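Local coordinates for ESX secretion system protein EccC (Thermomonospora curvata, PDB 4NH0) that forms the cytoplasmic ATPase motor of the ESX type VII secretion system, which exports EsxA and EsxB, and might act as its translocase subunit, at residues Val493-Gly506 and Thr512-Ser524. Numbering follows the deposited sequence.
Sequences VPDAYELPPSPGNG and TEPLVRFKAAYVS
Gly506 and Phe518 form an antiparallel hydrogen-bonded pair: Phe518 N donates to Gly506 O at 2.9 Å, while the return bond from Gly506 N is weak. Asn505 faces Lys519 as the neighbouring non-hydrogen-bonded pair, and beyond it Ala520 N reaches Gly504 O at 2.9 Å, nearly straight at 171°. Lys519 NZ also bonds to Pro503 O, just before the first strand, at 3.2 Å in the carbonyl plane, on a lone pair; a bend at the last torsion (chi4 -38°) brings the ammonium within bonding distance of it.

On the same face as Lys519, the Asn505 side chain meets Arg517. Arg517 NH2 donates to Asn505 OD1 at 3.1 Å, with the oxygen near the guanidinium plane but the donor above the amide plane, the two groups being almost perpendicular (89°). The extended arginine chain carries this group beneath Leu499, whose CD2 lies over its centre, 3.7 Å from Arg517 CZ. Pro500 CD approaches obliquely. With an alanine in place of Arg517, Asn505 OD1 would probably lose this donor and Leu499 the flat surface it packs on.

Apolar contact continues where Leu515 CD2 meets Val493 CG2, and the Leu515 side chain also touches Tyr507 of strand 505-510.

Strands 505-510 and 518-520 form a beta hairpin in the mixed sheet of the first FtsK domain, a P-loop NTPase fold; its Pro503 end adjoins Gly316 of the predicted ATP-binding loop.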
loop_
_atom_site.group_PDB
_atom_site.type_symbol
_atom_site.label_atom_id
_atom_site.label_comp_id
_atom_site.label_asym_id
_atom_site.label_seq_id
_atom_site.Cartn_x
_atom_site.Cartn_y
_atom_site.Cartn_z
ATOM N N VAL A 493 32.469 49.546 -12.925
ATOM C CA VAL A 493 32.482 50.380 -14.121
ATOM C C VAL A 493 31.595 49.774 -15.209
ATOM O O VAL A 493 31.457 48.554 -15.291
ATOM C CB VAL A 493 33.914 50.562 -14.666
ATOM C CG1 VAL A 493 34.697 51.533 -13.795
ATOM C CG2 VAL A 493 34.622 49.221 -14.756
ATOM N N PRO A 494 30.982 50.628 -16.043
ATOM C CA PRO A 494 30.088 50.169 -17.112
ATOM C C PRO A 494 30.835 49.693 -18.357
ATOM O O PRO A 494 30.234 49.598 -19.427
ATOM C CB PRO A 494 29.252 51.417 -17.439
ATOM C CG PRO A 494 29.599 52.438 -16.379
ATOM C CD PRO A 494 30.974 52.093 -15.926
ATOM N N ASP A 495 32.121 49.393 -18.212
ATOM C CA ASP A 495 32.976 49.074 -19.352
ATOM C C ASP A 495 32.566 47.792 -20.074
ATOM O O ASP A 495 32.854 47.623 -21.258
ATOM C CB ASP A 495 34.433 48.964 -18.897
ATOM C CG ASP A 495 34.894 50.185 -18.126
ATOM O OD1 ASP A 495 34.257 51.250 -18.259
ATOM O OD2 ASP A 495 35.898 50.081 -17.390
ATOM N N ALA A 496 31.895 46.892 -19.362
ATOM C CA ALA A 496 31.481 45.620 -19.947
ATOM C C ALA A 496 30.339 45.808 -20.940
ATOM O O ALA A 496 30.142 44.985 -21.834
ATOM C CB ALA A 496 31.078 44.644 -18.858
ATOM N N TYR A 497 29.590 46.893 -20.776
ATOM C CA TYR A 497 28.490 47.211 -21.679
ATOM C C TYR A 497 29.012 47.547 -23.070
ATOM O O TYR A 497 28.353 47.281 -24.075
ATOM C CB TYR A 497 27.669 48.382 -21.127
ATOM C CG TYR A 497 26.478 48.769 -21.978
ATOM C CD1 TYR A 497 25.231 48.200 -21.759
ATOM C CD2 TYR A 497 26.595 49.712 -22.992
ATOM C CE1 TYR A 497 24.140 48.551 -22.527
ATOM C CE2 TYR A 497 25.507 50.067 -23.768
ATOM C CZ TYR A 497 24.283 49.483 -23.530
ATOM O OH TYR A 497 23.194 49.831 -24.296
ATOM N N GLU A 498 30.207 48.126 -23.114
ATOM C CA GLU A 498 30.773 48.641 -24.355
ATOM C C GLU A 498 31.648 47.616 -25.068
ATOM O O GLU A 498 32.275 47.924 -26.082
ATOM C CB GLU A 498 31.584 49.903 -24.067
ATOM C CG GLU A 498 30.955 50.798 -23.014
ATOM C CD GLU A 498 31.962 51.719 -22.358
ATOM O OE1 GLU A 498 33.151 51.667 -22.735
ATOM O OE2 GLU A 498 31.565 52.490 -21.459
ATOM N N LEU A 499 31.693 46.400 -24.535
ATOM C CA LEU A 499 32.471 45.330 -25.146
ATOM C C LEU A 499 31.883 44.930 -26.494
ATOM O O LEU A 499 30.665 44.927 -26.662
ATOM C CB LEU A 499 32.540 44.120 -24.214
ATOM C CG LEU A 499 33.515 44.262 -23.047
ATOM C CD1 LEU A 499 33.396 43.086 -22.095
ATOM C CD2 LEU A 499 34.935 44.386 -23.574
ATOM N N PRO A 500 32.754 44.600 -27.461
ATOM C CA PRO A 500 32.339 44.207 -28.812
ATOM C C PRO A 500 31.340 43.054 -28.809
ATOM O O PRO A 500 31.423 42.180 -27.947
ATOM C CB PRO A 500 33.655 43.781 -29.469
ATOM C CG PRO A 500 34.697 44.552 -28.745
ATOM C CD PRO A 500 34.221 44.632 -27.324
ATOM N N PRO A 501 30.398 43.060 -29.764
ATOM C CA PRO A 501 29.383 42.010 -29.903
ATOM C C PRO A 501 30.000 40.632 -30.115
ATOM O O PRO A 501 29.363 39.622 -29.821
ATOM C CB PRO A 501 28.592 42.448 -31.139
ATOM C CG PRO A 501 28.807 43.917 -31.224
ATOM C CD PRO A 501 30.210 44.138 -30.749
ATOM N N SER A 502 31.226 40.603 -30.624
ATOM C CA SER A 502 31.956 39.355 -30.804
ATOM C C SER A 502 32.185 38.674 -29.459
ATOM O O SER A 502 32.602 39.318 -28.497
ATOM C CB SER A 502 33.292 39.608 -31.505
ATOM O OG SER A 502 34.017 38.403 -31.671
ATOM N N PRO A 503 31.905 37.366 -29.390
ATOM C CA PRO A 503 32.027 36.601 -28.146
ATOM C C PRO A 503 33.478 36.365 -27.744
ATOM O O PRO A 503 34.349 36.280 -28.609
ATOM C CB PRO A 503 31.335 35.280 -28.483
ATOM C CG PRO A 503 31.535 35.131 -29.949
ATOM C CD PRO A 503 31.462 36.522 -30.514
ATOM N N GLY A 504 33.730 36.265 -26.443
ATOM C CA GLY A 504 35.064 35.977 -25.949
ATOM C C GLY A 504 35.660 37.088 -25.109
ATOM O O GLY A 504 36.455 36.832 -24.206
ATOM N N ASN A 505 35.281 38.326 -25.405
ATOM C CA ASN A 505 35.823 39.476 -24.693
ATOM C C ASN A 505 35.192 39.649 -23.316
ATOM O O ASN A 505 34.004 39.385 -23.132
ATOM C CB ASN A 505 35.633 40.748 -25.519
ATOM C CG ASN A 505 36.393 40.707 -26.831
ATOM O OD1 ASN A 505 37.529 41.170 -26.918
ATOM N ND2 ASN A 505 35.766 40.150 -27.859
ATOM N N GLY A 506 35.992 40.091 -22.354
ATOM C CA GLY A 506 35.515 40.301 -21.001
ATOM C C GLY A 506 36.565 40.922 -20.101
ATOM O O GLY A 506 37.708 41.114 -20.510
ATOM N N THR A 512 41.359 45.173 -5.111
ATOM C CA THR A 512 41.628 46.582 -5.389
ATOM C C THR A 512 42.546 46.744 -6.586
ATOM O O THR A 512 43.005 47.845 -6.891
ATOM C CB THR A 512 42.272 47.276 -4.183
ATOM O OG1 THR A 512 43.512 46.631 -3.868
ATOM C CG2 THR A 512 41.351 47.205 -2.976
ATOM N N GLU A 513 42.811 45.630 -7.258
ATOM C CA GLU A 513 43.722 45.612 -8.396
ATOM C C GLU A 513 42.971 45.819 -9.719
ATOM O O GLU A 513 41.882 45.275 -9.905
ATOM C CB GLU A 513 44.523 44.297 -8.428
ATOM C CG GLU A 513 45.437 44.012 -7.202
ATOM C CD GLU A 513 44.714 43.865 -5.860
ATOM O OE1 GLU A 513 43.469 43.915 -5.831
ATOM O OE2 GLU A 513 45.404 43.714 -4.827
ATOM N N PRO A 514 43.561 46.605 -10.641
ATOM C CA PRO A 514 42.917 47.080 -11.876
ATOM C C PRO A 514 42.229 45.997 -12.702
ATOM O O PRO A 514 42.602 44.827 -12.618
ATOM C CB PRO A 514 44.084 47.679 -12.668
ATOM C CG PRO A 514 45.058 48.090 -11.636
ATOM C CD PRO A 514 44.961 47.059 -10.553
ATOM N N LEU A 515 41.232 46.393 -13.488
ATOM C CA LEU A 515 40.589 45.480 -14.422
ATOM C C LEU A 515 41.607 44.956 -15.418
ATOM O O LEU A 515 42.591 45.629 -15.724
ATOM C CB LEU A 515 39.442 46.160 -15.177
ATOM C CG LEU A 515 38.150 46.506 -14.441
ATOM C CD1 LEU A 515 38.208 47.914 -13.865
ATOM C CD2 LEU A 515 36.949 46.342 -15.360
ATOM N N VAL A 516 41.373 43.750 -15.916
ATOM C CA VAL A 516 42.214 43.189 -16.960
ATOM C C VAL A 516 41.339 42.651 -18.080
ATOM O O VAL A 516 40.777 41.563 -17.966
ATOM C CB VAL A 516 43.121 42.062 -16.428
ATOM C CG1 VAL A 516 43.989 41.511 -17.548
ATOM C CG2 VAL A 516 43.985 42.563 -15.284
ATOM N N ARG A 517 41.206 43.420 -19.155
ATOM C CA ARG A 517 40.451 42.951 -20.305
ATOM C C ARG A 517 41.192 41.804 -20.966
ATOM O O ARG A 517 42.402 41.876 -21.181
ATOM C CB ARG A 517 40.206 44.069 -21.320
ATOM C CG ARG A 517 39.621 43.553 -22.629
ATOM C CD ARG A 517 39.024 44.651 -23.487
ATOM N NE ARG A 517 38.569 44.121 -24.769
ATOM C CZ ARG A 517 37.940 44.836 -25.697
ATOM N NH1 ARG A 517 37.686 46.119 -25.488
ATOM N NH2 ARG A 517 37.564 44.265 -26.833
ATOM N N PHE A 518 40.460 40.743 -21.278
ATOM C CA PHE A 518 41.053 39.572 -21.897
ATOM C C PHE A 518 40.183 39.052 -23.023
ATOM O O PHE A 518 39.143 39.629 -23.338
ATOM C CB PHE A 518 41.266 38.467 -20.864
ATOM C CG PHE A 518 39.987 37.892 -20.319
ATOM C CD1 PHE A 518 39.453 36.728 -20.847
ATOM C CD2 PHE A 518 39.321 38.516 -19.279
ATOM C CE1 PHE A 518 38.280 36.201 -20.348
ATOM C CE2 PHE A 518 38.148 37.992 -18.776
ATOM C CZ PHE A 518 37.627 36.833 -19.311
ATOM N N LYS A 519 40.617 37.952 -23.622
ATOM C CA LYS A 519 39.800 37.263 -24.601
ATOM C C LYS A 519 39.909 35.760 -24.396
ATOM O O LYS A 519 40.985 35.180 -24.538
ATOM C CB LYS A 519 40.208 37.646 -26.018
ATOM C CG LYS A 519 39.108 37.371 -26.999
ATOM C CD LYS A 519 39.368 37.947 -28.362
ATOM C CE LYS A 519 38.142 37.722 -29.211
ATOM N NZ LYS A 519 37.550 36.395 -28.897
ATOM N N ALA A 520 38.787 35.137 -24.056
ATOM C CA ALA A 520 38.769 33.730 -23.679
ATOM C C ALA A 520 39.184 32.809 -24.819
ATOM O O ALA A 520 38.928 33.089 -25.989
ATOM C CB ALA A 520 37.388 33.344 -23.176
ATOM N N ALA A 521 39.833 31.706 -24.461
ATOM C CA ALA A 521 40.184 30.673 -25.424
ATOM C C ALA A 521 38.969 29.800 -25.697
ATOM O O ALA A 521 37.976 29.869 -24.974
ATOM C CB ALA A 521 41.342 29.836 -24.911
ATOM N N TYR A 522 39.043 28.978 -26.738
ATOM C CA TYR A 522 37.932 28.098 -27.075
ATOM C C TYR A 522 38.348 26.633 -27.029
ATOM O O TYR A 522 39.531 26.310 -27.112
ATOM C CB TYR A 522 37.365 28.444 -28.454
ATOM C CG TYR A 522 38.331 28.253 -29.603
ATOM C CD1 TYR A 522 38.406 27.042 -30.280
ATOM C CD2 TYR A 522 39.159 29.288 -30.019
ATOM C CE1 TYR A 522 39.282 26.864 -31.331
ATOM C CE2 TYR A 522 40.040 29.118 -31.071
ATOM C CZ TYR A 522 40.096 27.905 -31.724
ATOM O OH TYR A 522 40.971 27.732 -32.772
ATOM N N VAL A 523 37.361 25.753 -26.893
ATOM C CA VAL A 523 37.604 24.317 -26.843
ATOM C C VAL A 523 36.640 23.573 -27.759
ATOM O O VAL A 523 36.740 22.358 -27.927
ATOM C CB VAL A 523 37.461 23.769 -25.410
ATOM C CG1 VAL A 523 38.583 24.285 -24.527
ATOM C CG2 VAL A 523 36.106 24.141 -24.833
ATOM N N SER A 524 35.708 24.313 -28.351
ATOM C CA SER A 524 34.678 23.719 -29.195
ATOM C C SER A 524 35.036 23.807 -30.675
ATOM O O SER A 524 34.156 23.792 -31.536
ATOM C CB SER A 524 33.332 24.397 -28.942
ATOM O OG SER A 524 32.958 24.289 -27.580
#